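Local coordinates for serine proteinase inhibitor 1 (Myxoma virus, PDB 6BJ5), which inhibits serine proteases as a poxviral serpin and is important in virulence, at residues F16-Y21 with G32-G37. Sequence-based numbering, arbitrary orientation.
Sequences FMFLIY and GTITKG
The F18 ring lies over the backbone of G32, whose CA sits 4.0 Å from the centroid of the F18 ring, 27° off the ring normal, a CH-pi contact with a residue that carries no side chain on that face. F16 repeats the pattern at the next hydrogen-bonded pair: I34 CB lies over one face of its ring, offset toward the rim, and F16 CZ approaches I34 CD1 to 3.4 Å. In F18 CG stands between the backbone N and the carbonyl carbon (chi1 66°), and F16 has the same torsion, which swings each ring across to the partner strand. I34 CD1 also reaches F18 CE2 obliquely at 3.9 Å, bridging the two rings. Beneath this apolar row, the antiparallel strands are joined at two hydrogen-bonded pairs, F16 with I34 and F18 with G32. The F18 N to G32 O bond is short and straight, 2.9 Å and 169° at the hydrogen; F16 N to I34 O, at 3.1 Å, is more bent. Between the two hydrogen-bonded pairs comes the non-hydrogen-bonded pair M17 and T33, where M17 CE touches T33 CG2 at 3.9 Å on the opposite face of the sheet. The contact is buried at the open end of hairpin 16-22/27-34, which in serpin topology corresponds to s4B and s5B of sheet B, after the reactive-centre loop. The other serpin chain covers the phenylalanine face, V215 of that chain on F16 and its F251 on F18 and I34; its Y27 packs on T33, and antiparallel pairing with that chain extends the sheet beyond the hairpin.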
ATOM      1  N   PHE B  16      14.985  -7.776   1.965  1.00 31.34           N
ATOM      2  CA  PHE B  16      14.780  -7.301   0.608  1.00 33.64           C
ATOM      3  C   PHE B  16      13.513  -6.461   0.543  1.00 29.17           C
ATOM      4  O   PHE B  16      12.791  -6.298   1.530  1.00 34.97           O
ATOM      5  CB  PHE B  16      14.737  -8.466  -0.379  1.00 23.95           C
ATOM      6  CG  PHE B  16      13.580  -9.400  -0.174  1.00 22.71           C
ATOM      7  CD1 PHE B  16      12.371  -9.177  -0.811  1.00 19.93           C
ATOM      8  CD2 PHE B  16      13.714 -10.528   0.627  1.00 18.44           C
ATOM      9  CE1 PHE B  16      11.315 -10.057  -0.653  1.00 20.49           C
ATOM     10  CE2 PHE B  16      12.657 -11.401   0.797  1.00 25.14           C
ATOM     11  CZ  PHE B  16      11.450 -11.169   0.153  1.00 11.65           C
ATOM     12  N   MET B  17      13.285  -5.873  -0.626  1.00 25.54           N
ATOM     13  CA  MET B  17      12.149  -4.999  -0.869  1.00 33.81           C
ATOM     14  C   MET B  17      11.382  -5.496  -2.087  1.00 36.35           C
ATOM     15  O   MET B  17      11.985  -5.965  -3.059  1.00 29.26           O
ATOM     16  CB  MET B  17      12.610  -3.539  -1.083  1.00 26.12           C
ATOM     17  CG  MET B  17      11.483  -2.602  -1.483  1.00 33.19           C
ATOM     18  SD  MET B  17      11.982  -0.889  -1.712  1.00 30.11           S
ATOM     19  CE  MET B  17      12.085  -0.326  -0.028  1.00 17.84           C
ATOM     20  N   PHE B  18      10.053  -5.397  -2.042  1.00 22.38           N
ATOM     21  CA  PHE B  18       9.273  -5.665  -3.237  1.00 23.08           C
ATOM     22  C   PHE B  18       8.303  -4.514  -3.477  1.00 17.17           C
ATOM     23  O   PHE B  18       7.870  -3.826  -2.548  1.00 20.31           O
ATOM     24  CB  PHE B  18       8.533  -7.010  -3.165  1.00 18.98           C
ATOM     25  CG  PHE B  18       7.479  -7.047  -2.115  1.00 25.80           C
ATOM     26  CD1 PHE B  18       6.195  -6.634  -2.400  1.00 22.18           C
ATOM     27  CD2 PHE B  18       7.784  -7.456  -0.836  1.00 17.58           C
ATOM     28  CE1 PHE B  18       5.246  -6.627  -1.438  1.00 26.32           C
ATOM     29  CE2 PHE B  18       6.830  -7.449   0.121  1.00 25.53           C
ATOM     30  CZ  PHE B  18       5.556  -7.029  -0.172  1.00 25.45           C
ATOM     31  N   LEU B  19       7.966  -4.328  -4.748  1.00 17.39           N
ATOM     32  CA  LEU B  19       7.075  -3.277  -5.212  1.00 18.49           C
ATOM     33  C   LEU B  19       6.158  -3.949  -6.214  1.00 25.74           C
ATOM     34  O   LEU B  19       6.640  -4.582  -7.158  1.00 34.56           O
ATOM     35  CB  LEU B  19       7.868  -2.159  -5.889  1.00 23.44           C
ATOM     36  CG  LEU B  19       8.952  -1.528  -5.020  1.00 29.37           C
ATOM     37  CD1 LEU B  19      10.235  -1.525  -5.804  1.00 40.43           C
ATOM     38  CD2 LEU B  19       8.583  -0.134  -4.716  1.00 21.15           C
ATOM     39  N   ILE B  20       4.859  -3.874  -5.991  1.00 24.81           N
ATOM     40  CA  ILE B  20       3.888  -4.342  -6.965  1.00 25.09           C
ATOM     41  C   ILE B  20       3.337  -3.107  -7.652  1.00 30.50           C
ATOM     42  O   ILE B  20       2.743  -2.245  -6.995  1.00 41.98           O
ATOM     43  CB  ILE B  20       2.776  -5.167  -6.310  1.00 26.46           C
ATOM     44  CG1 ILE B  20       3.353  -6.465  -5.743  1.00 22.55           C
ATOM     45  CG2 ILE B  20       1.673  -5.440  -7.314  1.00 24.46           C
ATOM     46  CD1 ILE B  20       2.350  -7.296  -4.989  1.00 17.55           C
ATOM     47  N   TYR B  21       3.555  -3.006  -8.963  1.00 26.21           N
ATOM     48  CA  TYR B  21       3.255  -1.794  -9.713  1.00 31.83           C
ATOM     49  C   TYR B  21       2.456  -2.130 -10.969  1.00 45.82           C
ATOM     50  O   TYR B  21       2.461  -3.268 -11.454  1.00 48.02           O
ATOM     51  CB  TYR B  21       4.546  -1.024 -10.063  1.00 36.22           C
ATOM     52  CG  TYR B  21       5.279  -1.476 -11.305  1.00 44.72           C
ATOM     53  CD1 TYR B  21       5.200  -0.740 -12.480  1.00 53.66           C
ATOM     54  CD2 TYR B  21       6.089  -2.603 -11.293  1.00 53.91           C
ATOM     55  CE1 TYR B  21       5.879  -1.130 -13.626  1.00 60.20           C
ATOM     56  CE2 TYR B  21       6.771  -3.009 -12.432  1.00 64.79           C
ATOM     57  CZ  TYR B  21       6.661  -2.266 -13.603  1.00 68.35           C
ATOM     58  OH  TYR B  21       7.328  -2.651 -14.753  1.00 68.04           O
ATOM     59  N   GLY B  32       6.532  -3.512   0.115  1.00 28.40           N
ATOM     60  CA  GLY B  32       6.877  -4.022   1.423  1.00 24.79           C
ATOM     61  C   GLY B  32       8.349  -4.325   1.540  1.00 16.83           C
ATOM     62  O   GLY B  32       9.052  -4.499   0.539  1.00 21.89           O
ATOM     63  N   THR B  33       8.805  -4.401   2.789  1.00 21.28           N
ATOM     64  CA  THR B  33      10.133  -4.906   3.106  1.00 26.97           C
ATOM     65  C   THR B  33       9.986  -6.148   3.960  1.00 35.73           C
ATOM     66  O   THR B  33       9.096  -6.229   4.815  1.00 29.95           O
ATOM     67  CB  THR B  33      10.992  -3.908   3.856  1.00 18.83           C
ATOM     68  OG1 THR B  33      10.250  -3.397   4.964  1.00 21.99           O
ATOM     69  CG2 THR B  33      11.390  -2.789   2.929  1.00 23.63           C
ATOM     70  N   ILE B  34      10.865  -7.110   3.713  1.00 38.95           N
ATOM     71  CA  ILE B  34      10.904  -8.383   4.418  1.00 28.61           C
ATOM     72  C   ILE B  34      12.287  -8.547   5.040  1.00 28.51           C
ATOM     73  O   ILE B  34      13.267  -8.788   4.325  1.00 23.89           O
ATOM     74  CB  ILE B  34      10.563  -9.521   3.460  1.00 15.57           C
ATOM     75  CG1 ILE B  34       9.099  -9.390   3.109  1.00 12.94           C
ATOM     76  CG2 ILE B  34      10.846 -10.863   4.052  1.00 23.38           C
ATOM     77  CD1 ILE B  34       8.737 -10.288   2.039  1.00 37.23           C
ATOM     78  N   THR B  35      12.370  -8.426   6.370  1.00 23.70           N
ATOM     79  CA  THR B  35      13.635  -8.499   7.090  1.00 32.65           C
ATOM     80  C   THR B  35      13.784  -9.755   7.939  1.00 39.78           C
ATOM     81  O   THR B  35      14.851  -9.961   8.528  1.00 45.21           O
ATOM     82  CB  THR B  35      13.795  -7.284   8.025  1.00 36.92           C
ATOM     83  OG1 THR B  35      12.799  -7.347   9.049  1.00 36.40           O
ATOM     84  CG2 THR B  35      13.658  -5.963   7.291  1.00 45.65           C
ATOM     85  N   LYS B  36      12.777 -10.619   8.001  1.00 37.90           N
ATOM     86  CA  LYS B  36      12.817 -11.699   8.979  1.00 33.97           C
ATOM     87  C   LYS B  36      11.869 -12.807   8.571  1.00 44.02           C
ATOM     88  O   LYS B  36      10.949 -12.606   7.769  1.00 38.77           O
ATOM     89  CB  LYS B  36      12.433 -11.215  10.380  1.00 27.08           C
ATOM     90  CG  LYS B  36      10.984 -10.773  10.462  1.00 40.07           C
ATOM     91  CD  LYS B  36      10.525 -10.366  11.864  1.00 45.27           C
ATOM     92  CE  LYS B  36      10.588 -11.560  12.810  1.00 56.62           C
ATOM     93  NZ  LYS B  36      10.406 -11.181  14.238  1.00 64.98           N
ATOM     94  N   GLY B  37      12.135 -13.990   9.125  1.00 44.24           N
ATOM     95  CA  GLY B  37      11.230 -15.119   9.072  1.00 41.31           C
ATOM     96  C   GLY B  37      10.477 -15.295  10.373  1.00 37.39           C
ATOM     97  O   GLY B  37      10.419 -14.395  11.217  1.00 44.67           O
TER